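Manganese-containing pseudocatalase (Thermus thermophilus, PDB 2V8T) probably breaks down hydrogen peroxide to water and oxygen, as a catalase of the manganese family with two manganese ions in each subunit. Local coordinates at residues 152-163 with 204-215; 5-14 with 265-273. All coordinates share one frame; numbering follows the deposited sequence.

Overall arrangement
Starting near the N terminus, the chain passes through 5-14, the first half of contact 2, and then builds the helices 36-49, 57-85 and 144-166. Residues 152-163 of the last of these open contact 1, which closes 41 residues later, once helix 172-200 has been made and the loop 204-215 returns. Only at 265-273 does contact 2 close, so its loop encloses the whole of contact 1 and the two do not cross. Their centres lie about 25 Å apart on opposite sides of the chain's centre: contact 1 joins loop 204-215 to helix 144-166, contact 2 strand 7-8 to strand 269-270, beside helix 57-85.

Contact 1: residues 152-163 with 204-215; sequences FFLEVAARTHKL and MTKMLPIPKIDN. With MN (manganese (II) ion), chain D.
Over one face of the Phe152 ring lies Met204 CE, a CH-pi contact 3.9 Å from the centroid, while Met207 SD stands at the ring's edge. The Arg159 guanidinium carries Leu163 CD1 over one face and loop oxygens round its edge. The setting is a ferritin-like helical core: helix 144-166 supplies Glu155, whose two carboxylate oxygens chelate manganese, and Glu70 and His188 share that ion. Arg159 turns to the loop instead, its chain extended with CG anti to the backbone N (chi1 -175°). Arg159 NH2 bonds Ile213 O and Asn215 OD1, both at 2.8 Å and nearly straight. Arg159 NH1 also reaches Ile213 O, so two nitrogens grip one oxygen end-on, and it donates to Ile210 O at 3.0 Å from above that carbonyl's plane. This ring of acceptors fixes the rotation of the guanidinium and draws the loop, with its cis peptides before Pro209 and Pro211, round one cation. Between the two flat groups, Leu208 CD2 touches both Phe152 CZ and Val156 CG1, and Val156 CB meets Ile210 CB. Beyond, Leu163 CD1 reaches the CD end of the Pro211 ring, and Thr160 OG1, bonded to Val156 O within the helix, lies 3.3 Å from Pro211 CD.

Contact 2: residues 5-14 with 265-273; sequences IDRLQIELPM and PPTGGPVFD. With SO4 (sulfate ion), chain G.
Arg7 carries the side-chain hydrogen bonds across this contact, gripping Thr267 O side-on with two nitrogens. Arg7 NE lies 3.0 Å from Thr267 O, nearly along the C=O axis; Arg7 NH2 reaches Thr267 O at 3.3 Å from above the carbonyl plane. Bends at chi2 (-78°) and chi3 (-75°) fold the chain back, laying one guanidinium face over Gly269 C. An alanine here is likely to leave the Thr267 carbonyl without these two partners and Gly269 without its guanidinium cover. Among backbone bonds, Leu8 N donates to Gly269 O and Gly269 N to Leu8 O, making one hydrogen-bonded pair of a short antiparallel two-stranded sheet that joins strand 7-8 to strand 269-270 beside helix 57-85. Glycines suit this close approach: Gly268 has positive phi and its CA lies 3.1 Å from Leu8 O, while a CB on Gly269 would strike Glu11. Ile5 CD1 meets Pro265 CG at 3.8 Å, and in one of two conformers Met14 brings its sulfur to the Phe272 ring edge. Gln9 CG packs on Pro266 CG, its NE2 bonding Tyr180 and Glu69. Water links Asp6 O to Val271 N; sulfate O3, probably from crystallisation, accepts from Thr267 N (2.8 Å), and O1 from Gly268 N.

Contact 1: residues 152-163 with 204-215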
loop_
_atom_site.group_PDB
_atom_site.type_symbol
_atom_site.label_atom_id
_atom_site.label_comp_id
_atom_site.label_asym_id
_atom_site.label_seq_id
_atom_site.Cartn_x
_atom_site.Cartn_y
_atom_site.Cartn_z
ATOM N N PHE A 152 17.599 -5.393 18.835
ATOM C CA PHE A 152 18.932 -5.977 18.558
ATOM C C PHE A 152 18.992 -6.437 17.104
ATOM O O PHE A 152 19.916 -6.121 16.358
ATOM C CB PHE A 152 19.160 -7.115 19.557
ATOM C CG PHE A 152 20.501 -7.791 19.394
ATOM C CD1 PHE A 152 21.638 -7.291 20.000
ATOM C CD2 PHE A 152 20.621 -8.932 18.623
ATOM C CE1 PHE A 152 22.866 -7.918 19.859
ATOM C CE2 PHE A 152 21.851 -9.566 18.471
ATOM C CZ PHE A 152 22.956 -9.062 19.108
ATOM N N PHE A 153 17.958 -7.217 16.705
ATOM C CA PHE A 153 17.838 -7.642 15.294
ATOM C C PHE A 153 17.819 -6.440 14.348
ATOM O O PHE A 153 18.502 -6.422 13.332
ATOM C CB PHE A 153 16.584 -8.501 15.132
ATOM C CG PHE A 153 16.224 -8.696 13.692
ATOM C CD1 PHE A 153 17.009 -9.498 12.857
ATOM C CD2 PHE A 153 15.168 -8.020 13.125
ATOM C CE1 PHE A 153 16.752 -9.575 11.498
ATOM C CE2 PHE A 153 14.903 -8.163 11.748
ATOM C CZ PHE A 153 15.736 -8.937 10.947
ATOM N N LEU A 154 17.001 -5.423 14.683
ATOM C CA LEU A 154 16.837 -4.269 13.803
ATOM C C LEU A 154 18.190 -3.626 13.547
ATOM O O LEU A 154 18.505 -3.229 12.420
ATOM C CB LEU A 154 15.930 -3.209 14.397
ATOM C CG LEU A 154 14.936 -2.416 13.567
ATOM C CD1 LEU A 154 14.455 -1.178 14.419
ATOM C CD2 LEU A 154 15.329 -2.206 12.114
ATOM N N GLU A 155 19.011 -3.434 14.590
ATOM C CA GLU A 155 20.283 -2.814 14.396
ATOM C C GLU A 155 21.205 -3.606 13.500
ATOM O O GLU A 155 21.929 -3.029 12.683
ATOM C CB GLU A 155 20.983 -2.484 15.741
ATOM C CG GLU A 155 20.293 -1.373 16.512
ATOM C CD GLU A 155 20.491 0.037 15.974
ATOM O OE1 GLU A 155 21.518 0.342 15.330
ATOM O OE2 GLU A 155 19.662 0.942 16.314
ATOM N N VAL A 156 21.251 -4.939 13.657
ATOM C CA VAL A 156 22.160 -5.719 12.805
ATOM C C VAL A 156 21.608 -5.874 11.374
ATOM O O VAL A 156 22.405 -5.955 10.431
ATOM C CB VAL A 156 22.596 -7.030 13.459
ATOM C CG1 VAL A 156 23.438 -6.741 14.696
ATOM C CG2 VAL A 156 21.451 -7.977 13.774
ATOM N N ALA A 157 20.291 -5.897 11.200
ATOM C CA ALA A 157 19.714 -5.873 9.850
ATOM C C ALA A 157 20.041 -4.519 9.170
ATOM O O ALA A 157 20.464 -4.472 8.013
ATOM C CB ALA A 157 18.215 -6.107 9.921
ATOM N N ALA A 158 19.869 -3.430 9.915
ATOM C CA ALA A 158 20.218 -2.102 9.396
ATOM C C ALA A 158 21.697 -2.037 9.039
ATOM O O ALA A 158 22.074 -1.464 8.019
ATOM C CB ALA A 158 19.860 -1.029 10.412
ATOM N N ARG A 159 22.553 -2.616 9.878
ATOM C CA ARG A 159 23.985 -2.658 9.594
ATOM C C ARG A 159 24.263 -3.380 8.284
ATOM O O ARG A 159 25.088 -2.963 7.474
ATOM C CB ARG A 159 24.734 -3.357 10.724
ATOM C CG ARG A 159 26.238 -3.315 10.547
ATOM C CD ARG A 159 26.931 -4.361 11.322
ATOM N NE ARG A 159 28.383 -4.207 11.255
ATOM C CZ ARG A 159 29.236 -5.194 11.053
ATOM N NH1 ARG A 159 28.832 -6.439 10.917
ATOM N NH2 ARG A 159 30.530 -4.933 10.930
ATOM N N THR A 160 23.576 -4.512 8.079
ATOM C CA THR A 160 23.754 -5.302 6.879
ATOM C C THR A 160 23.410 -4.461 5.631
ATOM O O THR A 160 24.124 -4.479 4.627
ATOM C CB THR A 160 22.883 -6.593 6.962
ATOM O OG1 THR A 160 23.302 -7.331 8.095
ATOM C CG2 THR A 160 23.073 -7.433 5.756
ATOM N N HIS A 161 22.293 -3.715 5.695
ATOM C CA HIS A 161 21.932 -2.840 4.590
ATOM C C HIS A 161 22.985 -1.755 4.371
ATOM O O HIS A 161 23.329 -1.431 3.233
ATOM C CB HIS A 161 20.550 -2.229 4.768
ATOM C CG HIS A 161 19.435 -3.203 4.576
ATOM N ND1 HIS A 161 19.476 -4.569 4.694
ATOM C CD2 HIS A 161 18.199 -2.845 4.198
ATOM C CE1 HIS A 161 18.206 -5.005 4.398
ATOM N NE2 HIS A 161 17.481 -3.956 4.063
ATOM N N LYS A 162 23.479 -1.157 5.458
ATOM C CA LYS A 162 24.523 -0.129 5.315
ATOM C C LYS A 162 25.760 -0.688 4.631
ATOM O O LYS A 162 26.344 -0.030 3.779
ATOM C CB LYS A 162 24.842 0.545 6.657
ATOM C CG LYS A 162 23.682 1.397 7.180
ATOM C CD LYS A 162 24.091 2.541 8.040
ATOM C CE LYS A 162 22.937 3.396 8.534
ATOM N NZ LYS A 162 21.950 2.697 9.436
ATOM N N LEU A 163 26.195 -1.887 5.043
ATOM C CA LEU A 163 27.361 -2.518 4.436
ATOM C C LEU A 163 27.143 -2.736 2.927
ATOM O O LEU A 163 28.043 -2.499 2.117
ATOM C CB LEU A 163 27.670 -3.848 5.103
ATOM C CG LEU A 163 28.262 -3.745 6.515
ATOM C CD1 LEU A 163 28.127 -5.098 7.225
ATOM C CD2 LEU A 163 29.713 -3.323 6.476
ATOM N N MET A 204 24.007 -11.979 24.546
ATOM C CA MET A 204 23.730 -11.548 23.180
ATOM C C MET A 204 24.890 -10.890 22.512
ATOM O O MET A 204 25.074 -11.016 21.283
ATOM C CB MET A 204 22.508 -10.632 23.172
ATOM C CG MET A 204 21.216 -11.314 23.500
ATOM S SD MET A 204 20.786 -12.680 22.414
ATOM C CE MET A 204 20.515 -11.797 20.874
ATOM N N THR A 205 25.722 -10.112 23.238
ATOM C CA THR A 205 26.824 -9.451 22.578
ATOM C C THR A 205 27.836 -10.429 22.013
ATOM O O THR A 205 28.611 -10.042 21.107
ATOM C CB THR A 205 27.541 -8.435 23.485
ATOM O OG1 THR A 205 28.107 -9.072 24.616
ATOM C CG2 THR A 205 26.626 -7.277 23.886
ATOM N N LYS A 206 27.873 -11.675 22.486
ATOM C CA LYS A 206 28.777 -12.642 21.952
ATOM C C LYS A 206 28.432 -13.080 20.516
ATOM O O LYS A 206 29.262 -13.644 19.820
ATOM C CB LYS A 206 28.794 -13.904 22.849
ATOM C CG LYS A 206 29.538 -15.159 22.362
ATOM C CD LYS A 206 29.448 -16.283 23.365
ATOM C CE LYS A 206 29.971 -17.573 22.754
ATOM N NZ LYS A 206 29.857 -18.564 23.893
ATOM N N MET A 207 27.220 -12.780 20.080
ATOM C CA MET A 207 26.820 -13.048 18.704
ATOM C C MET A 207 27.407 -12.051 17.726
ATOM O O MET A 207 27.416 -12.284 16.528
ATOM C CB MET A 207 25.153 -12.926 18.574
ATOM C CG MET A 207 24.622 -13.822 17.514
ATOM S SD MET A 207 22.904 -13.710 17.498
ATOM C CE MET A 207 22.525 -14.777 18.853
ATOM N N LEU A 208 27.851 -10.892 18.214
ATOM C CA LEU A 208 28.322 -9.825 17.347
ATOM C C LEU A 208 29.747 -10.135 16.871
ATOM O O LEU A 208 30.532 -10.747 17.618
ATOM C CB LEU A 208 28.285 -8.487 18.086
ATOM C CG LEU A 208 26.879 -8.062 18.538
ATOM C CD1 LEU A 208 26.929 -6.845 19.466
ATOM C CD2 LEU A 208 25.951 -7.776 17.347
ATOM N N PRO A 209 30.141 -9.664 15.692
ATOM C CA PRO A 209 29.319 -8.885 14.754
ATOM C C PRO A 209 28.430 -9.823 13.887
ATOM O O PRO A 209 28.757 -10.977 13.631
ATOM C CB PRO A 209 30.363 -8.175 13.907
ATOM C CG PRO A 209 31.512 -9.173 13.835
ATOM C CD PRO A 209 31.535 -9.779 15.219
ATOM N N ILE A 210 27.360 -9.218 13.400
ATOM C CA ILE A 210 26.489 -9.764 12.369
ATOM C C ILE A 210 26.392 -8.708 11.262
ATOM O O ILE A 210 26.087 -7.560 11.567
ATOM C CB ILE A 210 25.088 -10.066 12.908
ATOM C CG1 ILE A 210 25.146 -11.111 14.016
ATOM C CG2 ILE A 210 24.170 -10.510 11.780
ATOM C CD1 ILE A 210 23.847 -11.197 14.836
ATOM N N PRO A 211 26.598 -9.077 9.979
ATOM C CA PRO A 211 27.271 -10.288 9.534
ATOM C C PRO A 211 28.668 -10.392 10.146
ATOM O O PRO A 211 29.142 -9.453 10.806
ATOM C CB PRO A 211 27.395 -10.077 8.003
ATOM C CG PRO A 211 26.342 -9.026 7.695
ATOM C CD PRO A 211 26.384 -8.125 8.880
ATOM N N LYS A 212 29.313 -11.544 9.931
ATOM C CA LYS A 212 30.607 -11.814 10.566
ATOM C C LYS A 212 31.722 -11.171 9.779
ATOM O O LYS A 212 32.545 -11.799 9.081
ATOM C CB LYS A 212 30.792 -13.301 10.797
ATOM C CG LYS A 212 31.952 -13.623 11.705
ATOM C CD LYS A 212 31.773 -13.133 13.158
ATOM C CE LYS A 212 30.712 -13.852 13.961
ATOM N NZ LYS A 212 30.864 -15.232 13.916
ATOM N N ILE A 213 31.751 -9.840 9.864
ATOM C CA ILE A 213 32.747 -8.971 9.256
ATOM C C ILE A 213 32.920 -7.842 10.254
ATOM O O ILE A 213 31.942 -7.323 10.817
ATOM C CB ILE A 213 32.329 -8.432 7.877
ATOM C CG1 ILE A 213 33.455 -7.598 7.281
ATOM C CG2 ILE A 213 30.947 -7.707 7.893
ATOM C CD1 ILE A 213 33.206 -7.127 5.842
ATOM N N ASP A 214 34.171 -7.483 10.529
ATOM C CA ASP A 214 34.470 -6.431 11.481
ATOM C C ASP A 214 34.360 -5.040 10.806
ATOM O O ASP A 214 34.805 -4.861 9.674
ATOM C CB ASP A 214 35.834 -6.613 12.110
ATOM C CG ASP A 214 35.924 -7.885 12.873
ATOM O OD1 ASP A 214 34.959 -8.333 13.506
ATOM O OD2 ASP A 214 37.060 -8.412 12.891
ATOM N N ASN A 215 33.871 -4.089 11.573
ATOM C CA ASN A 215 33.877 -2.707 11.116
ATOM C C ASN A 215 35.284 -2.235 10.750
ATOM O O ASN A 215 35.428 -1.335 9.906
ATOM C CB ASN A 215 33.277 -1.768 12.154
ATOM C CG ASN A 215 31.735 -1.787 12.182
ATOM O OD1 ASN A 215 31.066 -2.215 11.267
ATOM N ND2 ASN A 215 31.223 -1.160 13.203
HETATM MN MN MN D . 20.804 2.656 15.525
HETATM O O HOH W 1 19.921 3.330 13.649
#

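Contact 2: residues 5-14 with 265-273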
loop_
_atom_site.group_PDB
_atom_site.type_symbol
_atom_site.label_atom_id
_atom_site.label_comp_id
_atom_site.label_asym_id
_atom_site.label_seq_id
_atom_site.Cartn_x
_atom_site.Cartn_y
_atom_site.Cartn_z
ATOM N N ILE A 5 19.600 21.278 17.423
ATOM C CA ILE A 5 20.906 21.896 17.249
ATOM C C ILE A 5 21.194 21.868 15.746
ATOM O O ILE A 5 21.092 20.817 15.112
ATOM C CB ILE A 5 21.986 21.100 17.996
ATOM C CG1 ILE A 5 21.711 21.067 19.493
ATOM C CG2 ILE A 5 23.376 21.644 17.706
ATOM C CD1 ILE A 5 22.473 19.957 20.233
ATOM N N ASP A 6 21.586 23.009 15.176
ATOM C CA ASP A 6 21.783 23.116 13.729
ATOM C C ASP A 6 23.200 22.643 13.331
ATOM O O ASP A 6 24.009 23.400 12.798
ATOM C CB ASP A 6 21.512 24.537 13.241
ATOM C CG ASP A 6 21.169 24.579 11.751
ATOM O OD1 ASP A 6 20.277 23.763 11.333
ATOM O OD2 ASP A 6 21.734 25.409 11.019
ATOM N N ARG A 7 23.432 21.357 13.570
ATOM C CA ARG A 7 24.695 20.686 13.285
ATOM C C ARG A 7 24.379 19.239 12.897
ATOM O O ARG A 7 23.556 18.608 13.557
ATOM C CB ARG A 7 25.610 20.624 14.520
ATOM C CG ARG A 7 26.085 21.977 15.007
ATOM C CD ARG A 7 27.215 22.564 14.175
ATOM N NE ARG A 7 28.486 21.866 14.469
ATOM C CZ ARG A 7 29.653 22.212 13.935
ATOM N NH1 ARG A 7 29.745 23.148 13.020
ATOM N NH2 ARG A 7 30.763 21.604 14.341
ATOM N N LEU A 8 25.086 18.717 11.913
ATOM C CA LEU A 8 25.069 17.283 11.641
ATOM C C LEU A 8 25.929 16.570 12.644
ATOM O O LEU A 8 26.886 17.136 13.194
ATOM C CB LEU A 8 25.587 16.981 10.248
ATOM C CG LEU A 8 24.758 17.566 9.111
ATOM C CD1 LEU A 8 25.415 17.241 7.768
ATOM C CD2 LEU A 8 23.315 17.069 9.163
ATOM N N GLN A 9 25.695 15.261 12.853
ATOM C CA GLN A 9 26.463 14.540 13.854
ATOM C C GLN A 9 27.917 14.393 13.473
ATOM O O GLN A 9 28.776 14.206 14.347
ATOM C CB GLN A 9 25.786 13.168 14.166
ATOM C CG GLN A 9 26.288 12.559 15.423
ATOM C CD GLN A 9 25.483 11.351 15.904
ATOM O OE1 GLN A 9 24.336 11.196 15.540
ATOM N NE2 GLN A 9 26.061 10.528 16.715
ATOM N N ILE A 10 28.248 14.415 12.163
ATOM C CA ILE A 10 29.612 14.545 11.647
ATOM C C ILE A 10 29.564 15.539 10.500
ATOM O O ILE A 10 28.522 15.722 9.869
ATOM C CB ILE A 10 30.229 13.231 11.122
ATOM C CG1 ILE A 10 29.377 12.565 10.068
ATOM C CG2 ILE A 10 30.611 12.293 12.270
ATOM C CD1 ILE A 10 30.052 11.531 9.247
ATOM N N GLU A 11 30.717 16.097 10.178
ATOM C CA GLU A 11 30.851 16.829 8.938
ATOM C C GLU A 11 30.838 15.846 7.758
ATOM O O GLU A 11 31.278 14.701 7.880
ATOM C CB GLU A 11 31.953 17.810 8.816
ATOM C CG GLU A 11 33.217 17.162 8.431
ATOM C CD GLU A 11 34.013 16.557 9.487
ATOM O OE1 GLU A 11 33.449 16.367 10.580
ATOM O OE2 GLU A 11 35.224 16.297 9.303
ATOM N N LEU A 12 30.356 16.322 6.615
ATOM C CA LEU A 12 30.366 15.556 5.374
ATOM C C LEU A 12 31.204 16.269 4.320
ATOM O O LEU A 12 31.223 17.494 4.251
ATOM C CB LEU A 12 28.954 15.391 4.848
ATOM C CG LEU A 12 28.020 14.525 5.694
ATOM C CD1 LEU A 12 26.608 14.581 5.104
ATOM C CD2 LEU A 12 28.528 13.109 5.788
ATOM N N PRO A 13 31.902 15.507 3.452
ATOM C CA PRO A 13 32.614 16.103 2.320
ATOM C C PRO A 13 31.663 16.484 1.184
ATOM O O PRO A 13 30.483 16.103 1.192
ATOM C CB PRO A 13 33.584 15.003 1.889
ATOM C CG PRO A 13 32.792 13.744 2.177
ATOM C CD PRO A 13 32.040 14.046 3.478
ATOM N N MET A 14 32.187 17.181 0.188
ATOM C CA MET A 14 31.394 17.649 -0.949
ATOM C C MET A 14 31.587 16.800 -2.166
ATOM O O MET A 14 32.713 16.669 -2.595
ATOM C CB MET A 14 31.942 19.037 -1.229
ATOM C CG MET A 14 31.164 19.779 -2.252
ATOM S SD MET A 14 29.398 19.896 -1.776
ATOM C CE MET A 14 28.789 18.253 -1.428
ATOM N N PRO A 265 25.665 15.924 23.364
ATOM C CA PRO A 265 25.921 15.517 21.987
ATOM C C PRO A 265 27.361 15.759 21.579
ATOM O O PRO A 265 28.039 16.582 22.180
ATOM C CB PRO A 265 24.994 16.470 21.213
ATOM C CG PRO A 265 25.003 17.745 22.066
ATOM C CD PRO A 265 25.008 17.240 23.457
ATOM N N PRO A 266 27.828 15.124 20.521
ATOM C CA PRO A 266 29.133 15.534 19.952
ATOM C C PRO A 266 29.017 16.887 19.328
ATOM O O PRO A 266 27.932 17.412 19.084
ATOM C CB PRO A 266 29.444 14.437 18.981
ATOM C CG PRO A 266 28.153 13.984 18.567
ATOM C CD PRO A 266 27.170 14.110 19.715
ATOM N N THR A 267 30.188 17.497 19.029
ATOM C CA THR A 267 30.205 18.796 18.368
ATOM C C THR A 267 29.750 18.744 16.937
ATOM O O THR A 267 29.147 19.681 16.407
ATOM C CB THR A 267 31.489 19.527 18.513
ATOM O OG1 THR A 267 31.401 20.867 18.011
ATOM C CG2 THR A 267 32.459 18.834 17.763
ATOM N N GLY A 268 30.003 17.631 16.253
ATOM C CA GLY A 268 29.501 17.404 14.905
ATOM C C GLY A 268 30.110 18.275 13.858
ATOM O O GLY A 268 31.283 18.652 13.941
ATOM N N GLY A 269 29.304 18.612 12.848
ATOM C CA GLY A 269 29.753 19.372 11.710
ATOM C C GLY A 269 28.635 20.234 11.161
ATOM O O GLY A 269 27.498 20.180 11.645
ATOM N N PRO A 270 28.929 21.049 10.148
ATOM C CA PRO A 270 27.912 21.946 9.582
ATOM C C PRO A 270 26.799 21.151 8.882
ATOM O O PRO A 270 27.041 20.123 8.257
ATOM C CB PRO A 270 28.699 22.784 8.589
ATOM C CG PRO A 270 30.063 22.674 8.990
ATOM C CD PRO A 270 30.253 21.284 9.544
ATOM N N VAL A 271 25.580 21.739 8.896
ATOM C CA VAL A 271 24.549 21.276 8.047
ATOM C C VAL A 271 24.891 21.571 6.587
ATOM O O VAL A 271 25.793 22.371 6.266
ATOM C CB VAL A 271 23.152 21.808 8.427
ATOM C CG1 VAL A 271 22.793 21.361 9.834
ATOM C CG2 VAL A 271 23.022 23.291 8.214
ATOM N N PHE A 272 24.186 20.887 5.682
ATOM C CA PHE A 272 24.409 20.945 4.249
ATOM C C PHE A 272 23.344 21.796 3.577
ATOM O O PHE A 272 22.161 21.669 3.904
ATOM C CB PHE A 272 24.379 19.526 3.673
ATOM C CG PHE A 272 24.516 19.505 2.167
ATOM C CD1 PHE A 272 25.702 19.848 1.573
ATOM C CD2 PHE A 272 23.425 19.198 1.382
ATOM C CE1 PHE A 272 25.793 19.910 0.178
ATOM C CE2 PHE A 272 23.536 19.251 0.004
ATOM C CZ PHE A 272 24.705 19.615 -0.584
ATOM N N ASP A 273 23.764 22.609 2.626
ATOM C CA ASP A 273 22.854 23.425 1.817
ATOM C C ASP A 273 23.175 23.142 0.350
ATOM O O ASP A 273 24.263 23.463 -0.151
ATOM C CB ASP A 273 23.050 24.896 2.171
ATOM C CG ASP A 273 22.119 25.849 1.434
ATOM O OD1 ASP A 273 21.473 25.491 0.457
ATOM O OD2 ASP A 273 22.055 27.026 1.902
HETATM S S SO4 G . 33.109 15.518 18.040
HETATM O O1 SO4 G . 31.991 15.613 17.067
HETATM O O2 SO4 G . 34.304 16.164 17.626
HETATM O O3 SO4 G . 32.607 16.168 19.384
HETATM O O4 SO4 G . 33.418 14.236 18.389
HETATM O O HOH W 2 25.550 24.172 10.654
HETATM O O HOH W 3 29.130 19.018 6.743
#